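Local coordinates for protein acetyl xylan esterase (Paenibacillus sp. R4, PDB 6AGQ) that hydrolyses acetyl esters as a cold-active esterase, probably removing acetyl groups from acetylated xylan and related sugars, at residues L105-S110 / F308-M313; G183-G188 / Y301-L306. All coordinates share one frame; numbering follows the deposited sequence.

Contact 1 of 2, residues L105-S110 / F308-M313; sequences LLQWAS and FHEEAM
Gln107 lays its terminal amide against the carboxylate end of Glu310, the two side chains crossing at about a right angle while their flat ends stay nearly coplanar. Its NE2 gives a hydrogen bond to Glu310 OE2 of 2.6 Å, with an N-H...O angle of 153°; the acceptor lies in the amide plane and uses its anti lone pair, away from the other oxygen. The amide oxygen fits less comfortably: Gln107 OE1 comes within 3.0 Å of Glu310 OE2, two acceptors side by side. Beyond CG the glutamine chain is extended, but at its root CG nearly eclipses the backbone N (chi1 -3°), a strained start that carries the amide across to the other helix. Glu310 meets it by bending at its second torsion. A weak bond from Gln107 NE2 to Glu104 O steadies the amide further. Beside this polar pair the indole of Trp108 reaches over edge-on, its CH2 4.3 Å from Met313 CB, and it also touches Met314 and Ile317 of the same helix. A leucine in place of Gln107 would probably leave Glu310 OE2 without its N-H donor and its carboxylate freer to turn. Asn103 of a second subunit packs on Glu310, placing the pair beside a subunit boundary. Met313 rests on Leu205, and Ala109 on Val75, so both helices lie against one face of the central sheet, with the C-terminal helix 309-320 beside the short helix 106-110, as in the alpha/beta-hydrolase fold.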
ATOM      1  N   LEU A 105      22.436 -27.780  -4.406  1.00 28.42           N
ATOM      2  CA  LEU A 105      22.261 -29.179  -4.751  1.00 28.47           C
ATOM      3  C   LEU A 105      22.995 -30.129  -3.777  1.00 27.97           C
ATOM      4  O   LEU A 105      22.871 -31.342  -3.888  1.00 23.94           O
ATOM      5  CB  LEU A 105      22.760 -29.397  -6.169  1.00 27.95           C
ATOM      6  CG  LEU A 105      22.137 -28.490  -7.238  1.00 29.22           C
ATOM      7  CD1 LEU A 105      22.738 -28.729  -8.626  1.00 28.10           C
ATOM      8  CD2 LEU A 105      20.628 -28.716  -7.272  1.00 31.20           C
ATOM      9  N   LEU A 106      23.743 -29.579  -2.828  1.00 27.63           N
ATOM     10  CA  LEU A 106      24.459 -30.383  -1.808  1.00 30.68           C
ATOM     11  C   LEU A 106      23.646 -31.449  -1.035  1.00 27.36           C
ATOM     12  O   LEU A 106      24.100 -32.555  -0.815  1.00 30.23           O
ATOM     13  CB  LEU A 106      25.133 -29.431  -0.792  1.00 31.10           C
ATOM     14  CG  LEU A 106      25.645 -30.071   0.497  1.00 34.40           C
ATOM     15  CD1 LEU A 106      26.736 -31.133   0.232  1.00 32.83           C
ATOM     16  CD2 LEU A 106      26.144 -28.944   1.398  1.00 40.02           C
ATOM     17  N   GLN A 107      22.548 -31.033  -0.486  1.00 29.25           N
ATOM     18  CA  GLN A 107      21.590 -31.898   0.171  1.00 34.40           C
ATOM     19  C   GLN A 107      21.375 -33.203  -0.572  1.00 35.90           C
ATOM     20  O   GLN A 107      21.438 -34.269   0.026  1.00 37.59           O
ATOM     21  CB  GLN A 107      20.232 -31.241   0.322  1.00 39.83           C
ATOM     22  CG  GLN A 107      20.115 -29.792  -0.152  1.00 50.94           C
ATOM     23  CD  GLN A 107      18.685 -29.328  -0.172  1.00 56.89           C
ATOM     24  OE1 GLN A 107      17.832 -29.893   0.518  1.00 69.36           O
ATOM     25  NE2 GLN A 107      18.404 -28.307  -0.971  1.00 59.35           N
ATOM     26  N   TRP A 108      21.162 -33.123  -1.889  1.00 34.78           N
ATOM     27  CA  TRP A 108      20.948 -34.330  -2.704  1.00 30.23           C
ATOM     28  C   TRP A 108      22.201 -35.146  -2.780  1.00 31.00           C
ATOM     29  O   TRP A 108      22.116 -36.343  -2.560  1.00 31.87           O
ATOM     30  CB  TRP A 108      20.468 -33.958  -4.066  1.00 30.12           C
ATOM     31  CG  TRP A 108      19.294 -33.028  -3.986  1.00 29.27           C
ATOM     32  CD1 TRP A 108      19.214 -31.814  -4.549  1.00 27.53           C
ATOM     33  CD2 TRP A 108      18.051 -33.242  -3.291  1.00 31.08           C
ATOM     34  NE1 TRP A 108      18.042 -31.230  -4.241  1.00 34.08           N
ATOM     35  CE2 TRP A 108      17.273 -32.099  -3.508  1.00 31.24           C
ATOM     36  CE3 TRP A 108      17.512 -34.311  -2.536  1.00 36.14           C
ATOM     37  CZ2 TRP A 108      15.977 -31.944  -2.977  1.00 33.89           C
ATOM     38  CZ3 TRP A 108      16.216 -34.185  -2.023  1.00 35.15           C
ATOM     39  CH2 TRP A 108      15.464 -33.000  -2.239  1.00 36.98           C
ATOM     40  N   ALA A 109      23.373 -34.501  -2.991  1.00 31.13           N
ATOM     41  CA  ALA A 109      24.613 -35.219  -3.053  1.00 32.16           C
ATOM     42  C   ALA A 109      24.971 -35.907  -1.744  1.00 34.63           C
ATOM     43  O   ALA A 109      25.493 -37.028  -1.732  1.00 30.54           O
ATOM     44  CB  ALA A 109      25.751 -34.302  -3.486  1.00 36.66           C
ATOM     45  N   SER A 110      24.704 -35.256  -0.626  1.00 34.64           N
ATOM     46  CA  SER A 110      24.981 -35.874   0.658  1.00 36.91           C
ATOM     47  C   SER A 110      24.115 -37.099   0.917  1.00 35.03           C
ATOM     48  O   SER A 110      24.505 -37.957   1.692  1.00 38.28           O
ATOM     49  CB  SER A 110      24.838 -34.846   1.793  1.00 38.81           C
ATOM     50  OG  SER A 110      23.472 -34.740   2.135  1.00 47.69           O
ATOM     51  N   PHE A 308      10.522 -26.067   5.955  1.00 34.11           N
ATOM     52  CA  PHE A 308       9.989 -27.443   6.327  1.00 34.74           C
ATOM     53  C   PHE A 308       9.774 -28.437   5.192  1.00 35.17           C
ATOM     54  O   PHE A 308       9.732 -29.652   5.449  1.00 35.41           O
ATOM     55  CB  PHE A 308       8.625 -27.333   7.046  1.00 33.02           C
ATOM     56  CG  PHE A 308       7.788 -26.177   6.540  1.00 33.34           C
ATOM     57  CD1 PHE A 308       6.950 -26.323   5.438  1.00 32.56           C
ATOM     58  CD2 PHE A 308       7.925 -24.910   7.108  1.00 33.20           C
ATOM     59  CE1 PHE A 308       6.207 -25.234   4.949  1.00 31.58           C
ATOM     60  CE2 PHE A 308       7.219 -23.824   6.609  1.00 32.87           C
ATOM     61  CZ  PHE A 308       6.348 -23.995   5.529  1.00 34.19           C
ATOM     62  N   HIS A 309       9.598 -27.949   3.956  1.00 35.23           N
ATOM     63  CA  HIS A 309       9.265 -28.862   2.859  1.00 32.28           C
ATOM     64  C   HIS A 309      10.456 -29.704   2.438  1.00 31.44           C
ATOM     65  O   HIS A 309      10.286 -30.829   1.976  1.00 30.08           O
ATOM     66  CB  HIS A 309       8.661 -28.164   1.632  1.00 30.16           C
ATOM     67  CG  HIS A 309       7.990 -29.135   0.711  1.00 29.18           C
ATOM     68  ND1 HIS A 309       6.962 -29.957   1.131  1.00 29.93           N
ATOM     69  CD2 HIS A 309       8.246 -29.481  -0.577  1.00 30.15           C
ATOM     70  CE1 HIS A 309       6.610 -30.769   0.139  1.00 30.57           C
ATOM     71  NE2 HIS A 309       7.387 -30.514  -0.902  1.00 29.56           N
ATOM     72  N   GLU A 310      11.653 -29.173   2.642  1.00 34.64           N
ATOM     73  CA  GLU A 310      12.868 -29.808   2.186  1.00 39.60           C
ATOM     74  C   GLU A 310      13.017 -31.184   2.805  1.00 38.88           C
ATOM     75  O   GLU A 310      13.244 -32.172   2.099  1.00 36.30           O
ATOM     76  CB  GLU A 310      14.077 -28.913   2.484  1.00 47.69           C
ATOM     77  CG  GLU A 310      15.159 -29.024   1.433  1.00 61.03           C
ATOM     78  CD  GLU A 310      14.852 -28.255   0.145  1.00 65.03           C
ATOM     79  OE1 GLU A 310      13.671 -27.949  -0.134  1.00 71.73           O
ATOM     80  OE2 GLU A 310      15.809 -27.944  -0.593  1.00 75.41           O
ATOM     81  N   GLU A 311      12.847 -31.228   4.122  1.00 35.11           N
ATOM     82  CA  GLU A 311      12.762 -32.461   4.857  1.00 38.67           C
ATOM     83  C   GLU A 311      11.671 -33.414   4.368  1.00 36.03           C
ATOM     84  O   GLU A 311      11.869 -34.607   4.357  1.00 35.83           O
ATOM     85  CB  GLU A 311      12.472 -32.167   6.335  1.00 46.82           C
ATOM     86  CG  GLU A 311      12.524 -33.401   7.247  1.00 50.99           C
ATOM     87  CD  GLU A 311      12.426 -33.069   8.743  1.00 61.47           C
ATOM     88  OE1 GLU A 311      11.740 -33.859   9.461  1.00 60.03           O
ATOM     89  OE2 GLU A 311      13.036 -32.041   9.191  1.00 62.46           O
ATOM     90  N   ALA A 312      10.492 -32.901   4.072  1.00 32.28           N
ATOM     91  CA  ALA A 312       9.393 -33.732   3.601  1.00 31.95           C
ATOM     92  C   ALA A 312       9.794 -34.455   2.270  1.00 32.45           C
ATOM     93  O   ALA A 312       9.445 -35.612   2.058  1.00 27.72           O
ATOM     94  CB  ALA A 312       8.152 -32.859   3.394  1.00 33.93           C
ATOM     95  N   MET A 313      10.531 -33.745   1.397  1.00 31.63           N
ATOM     96  CA  MET A 313      10.985 -34.281   0.099  1.00 32.56           C
ATOM     97  C   MET A 313      12.106 -35.315   0.276  1.00 30.57           C
ATOM     98  O   MET A 313      12.074 -36.388  -0.319  1.00 29.37           O
ATOM     99  CB  MET A 313      11.446 -33.183  -0.812  1.00 32.88           C
ATOM    100  CG  MET A 313      10.314 -32.304  -1.245  1.00 38.28           C
ATOM    101  SD  MET A 313      10.939 -31.119  -2.424  1.00 43.95           S
ATOM    102  CE  MET A 313      11.816 -29.923  -1.433  1.00 43.60           C
TER

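Contact 2 of 2, residues G183-G188 / Y301-L306; sequences GGSQGG and YGHEGL
Ser185 turns OG anti to the backbone N (chi1 -166°) and His303 does the same with its CG, which aims the serine OG and the imidazole at each other. OG meets the ring at its edge, in the ring plane, 3.0 Å from His303 NE2; the two are hydrogen-bonded, and the serine's CB follows at 3.4 Å from the same nitrogen. Ser185 has strained backbone angles (phi 63°, psi -119°), the signature of a nucleophile elbow, and Gly183, Ser185 and Gly187 fit its GxSxG pattern. The glycines suit so sharp a turn: a CB on Gly183 would run into Gly187 O, and one on Gly187 into Gly184 N. Ser185 and His303 are therefore probably the nucleophile and base of a catalytic triad, with Asp274, which touches the imidazole, the likely acid. Gly302 N bonds to Glu304 OE2 at 2.9 Å, linking the two residues that flank His303 in the chain; Glu304 in turn forms a salt bridge with Arg234 of a third subunit. The Phe208 ring meets the imidazole at an inclined angle, and Phe210 and Cys277 touch the serine. The elbow itself joins strand 179-184 to helix 186-197, with Gly183 and Ser185 bonded through their backbones to Val207, while the histidine comes from the loop between strand 293-298 and helix 309-320.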
ATOM      1  N   GLY A 183      10.729 -29.085  -8.628  1.00 22.89           N
ATOM      2  CA  GLY A 183      10.744 -27.654  -8.858  1.00 23.49           C
ATOM      3  C   GLY A 183       9.587 -26.945  -8.236  1.00 22.46           C
ATOM      4  O   GLY A 183       8.485 -27.526  -8.085  1.00 25.62           O
ATOM      5  N   GLY A 184       9.835 -25.702  -7.871  1.00 23.25           N
ATOM      6  CA  GLY A 184       8.792 -24.833  -7.387  1.00 25.16           C
ATOM      7  C   GLY A 184       8.239 -23.869  -8.436  1.00 26.47           C
ATOM      8  O   GLY A 184       8.982 -23.258  -9.216  1.00 26.68           O
ATOM      9  N   SER A 185       6.924 -23.723  -8.418  1.00 25.12           N
ATOM     10  CA  SER A 185       6.216 -22.805  -9.265  1.00 26.17           C
ATOM     11  C   SER A 185       6.323 -23.079 -10.776  1.00 23.72           C
ATOM     12  O   SER A 185       5.886 -24.120 -11.196  1.00 24.51           O
ATOM     13  CB  SER A 185       6.531 -21.385  -8.907  1.00 27.40           C
ATOM     14  OG  SER A 185       5.522 -20.611  -9.583  1.00 34.88           O
ATOM     15  N   GLN A 186       6.853 -22.193 -11.613  1.00 23.70           N
ATOM     16  CA  GLN A 186       7.223 -22.654 -12.934  1.00 25.94           C
ATOM     17  C   GLN A 186       7.963 -24.026 -12.857  1.00 25.47           C
ATOM     18  O   GLN A 186       7.724 -24.875 -13.679  1.00 23.80           O
ATOM     19  CB  GLN A 186       8.133 -21.675 -13.621  1.00 26.25           C
ATOM     20  CG  GLN A 186       8.610 -22.094 -15.006  1.00 24.54           C
ATOM     21  CD  GLN A 186       9.482 -21.009 -15.643  1.00 26.87           C
ATOM     22  OE1 GLN A 186       9.090 -20.392 -16.619  1.00 27.21           O
ATOM     23  NE2 GLN A 186      10.661 -20.753 -15.056  1.00 24.77           N
ATOM     24  N   GLY A 187       8.884 -24.165 -11.919  1.00 23.15           N
ATOM     25  CA  GLY A 187       9.676 -25.398 -11.748  1.00 23.16           C
ATOM     26  C   GLY A 187       8.783 -26.616 -11.636  1.00 21.53           C
ATOM     27  O   GLY A 187       9.118 -27.644 -12.163  1.00 24.00           O
ATOM     28  N   GLY A 188       7.669 -26.469 -10.898  1.00 21.63           N
ATOM     29  CA  GLY A 188       6.715 -27.508 -10.587  1.00 21.38           C
ATOM     30  C   GLY A 188       5.910 -27.852 -11.784  1.00 21.61           C
ATOM     31  O   GLY A 188       5.705 -29.019 -12.067  1.00 23.04           O
ATOM     32  N   TYR A 301       0.435 -20.417   4.441  1.00 32.93           N
ATOM     33  CA  TYR A 301       1.538 -19.980   3.594  1.00 35.46           C
ATOM     34  C   TYR A 301       0.989 -19.593   2.212  1.00 33.10           C
ATOM     35  O   TYR A 301       0.041 -20.211   1.682  1.00 30.01           O
ATOM     36  CB  TYR A 301       2.606 -21.105   3.470  1.00 33.77           C
ATOM     37  CG  TYR A 301       3.528 -21.145   4.660  1.00 35.63           C
ATOM     38  CD1 TYR A 301       3.174 -21.857   5.822  1.00 34.86           C
ATOM     39  CD2 TYR A 301       4.752 -20.440   4.657  1.00 33.58           C
ATOM     40  CE1 TYR A 301       4.014 -21.875   6.936  1.00 33.00           C
ATOM     41  CE2 TYR A 301       5.576 -20.461   5.768  1.00 34.70           C
ATOM     42  CZ  TYR A 301       5.195 -21.152   6.895  1.00 33.45           C
ATOM     43  OH  TYR A 301       6.005 -21.188   7.980  1.00 35.42           O
ATOM     44  N   GLY A 302       1.634 -18.592   1.644  1.00 32.32           N
ATOM     45  CA  GLY A 302       1.471 -18.228   0.257  1.00 31.83           C
ATOM     46  C   GLY A 302       2.585 -18.700  -0.672  1.00 34.21           C
ATOM     47  O   GLY A 302       3.192 -19.776  -0.495  1.00 36.51           O
ATOM     48  N   HIS A 303       2.809 -17.907  -1.716  1.00 38.47           N
ATOM     49  CA  HIS A 303       3.853 -18.216  -2.709  1.00 42.14           C
ATOM     50  C   HIS A 303       5.158 -17.679  -2.113  1.00 39.05           C
ATOM     51  O   HIS A 303       5.409 -16.507  -2.165  1.00 33.75           O
ATOM     52  CB  HIS A 303       3.495 -17.532  -4.023  1.00 45.36           C
ATOM     53  CG  HIS A 303       4.155 -18.124  -5.229  1.00 49.96           C
ATOM     54  ND1 HIS A 303       5.262 -17.550  -5.827  1.00 49.97           N
ATOM     55  CD2 HIS A 303       3.823 -19.193  -5.996  1.00 51.62           C
ATOM     56  CE1 HIS A 303       5.600 -18.257  -6.895  1.00 53.74           C
ATOM     57  NE2 HIS A 303       4.744 -19.262  -7.021  1.00 56.44           N
ATOM     58  N   GLU A 304       5.880 -18.529  -1.415  1.00 37.91           N
ATOM     59  CA  GLU A 304       7.014 -18.120  -0.571  1.00 41.34           C
ATOM     60  C   GLU A 304       7.844 -19.352  -0.250  1.00 39.26           C
ATOM     61  O   GLU A 304       7.368 -20.471  -0.474  1.00 30.82           O
ATOM     62  CB  GLU A 304       6.562 -17.448   0.728  1.00 41.51           C
ATOM     63  CG  GLU A 304       5.411 -18.129   1.470  1.00 46.82           C
ATOM     64  CD  GLU A 304       5.034 -17.445   2.795  1.00 44.01           C
ATOM     65  OE1 GLU A 304       5.968 -17.170   3.597  1.00 45.40           O
ATOM     66  OE2 GLU A 304       3.814 -17.203   3.034  1.00 41.37           O
ATOM     67  N   GLY A 305       9.086 -19.144   0.209  1.00 36.06           N
ATOM     68  CA  GLY A 305       9.953 -20.258   0.617  1.00 36.73           C
ATOM     69  C   GLY A 305       9.317 -21.133   1.711  1.00 37.83           C
ATOM     70  O   GLY A 305       8.660 -20.623   2.638  1.00 41.05           O
ATOM     71  N   LEU A 306       9.529 -22.454   1.601  1.00 38.12           N
ATOM     72  CA  LEU A 306       8.950 -23.454   2.491  1.00 35.48           C
ATOM     73  C   LEU A 306      10.059 -24.252   3.169  1.00 41.00           C
ATOM     74  O   LEU A 306      10.361 -25.376   2.745  1.00 46.48           O
ATOM     75  CB  LEU A 306       8.021 -24.367   1.691  1.00 31.63           C
ATOM     76  CG  LEU A 306       6.874 -23.662   0.958  1.00 33.03           C
ATOM     77  CD1 LEU A 306       6.168 -24.653  -0.005  1.00 36.52           C
ATOM     78  CD2 LEU A 306       5.878 -23.042   1.940  1.00 30.08           C
TER

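In the fold
Contact 2 is nested along the chain inside the loop closed by contact 1, and the two centres lie about 15 Å apart. The link is direct: the loop bearing His303 runs on into helix 309-320, whose Glu310 and Met313 face helix 106-110. The segments also touch, Phe308 CE2 coming 3.2 Å from Tyr301 OH as the two rings meet edge-to-face, and both rings pack on Pro238 of a third subunit. Contact 2 holds the probable active site, about 12 Å from the chain centre. Contact 1 is more peripheral, at about 18 Å, although the side chain of Met313 passes near the nucleophile elbow without touching it.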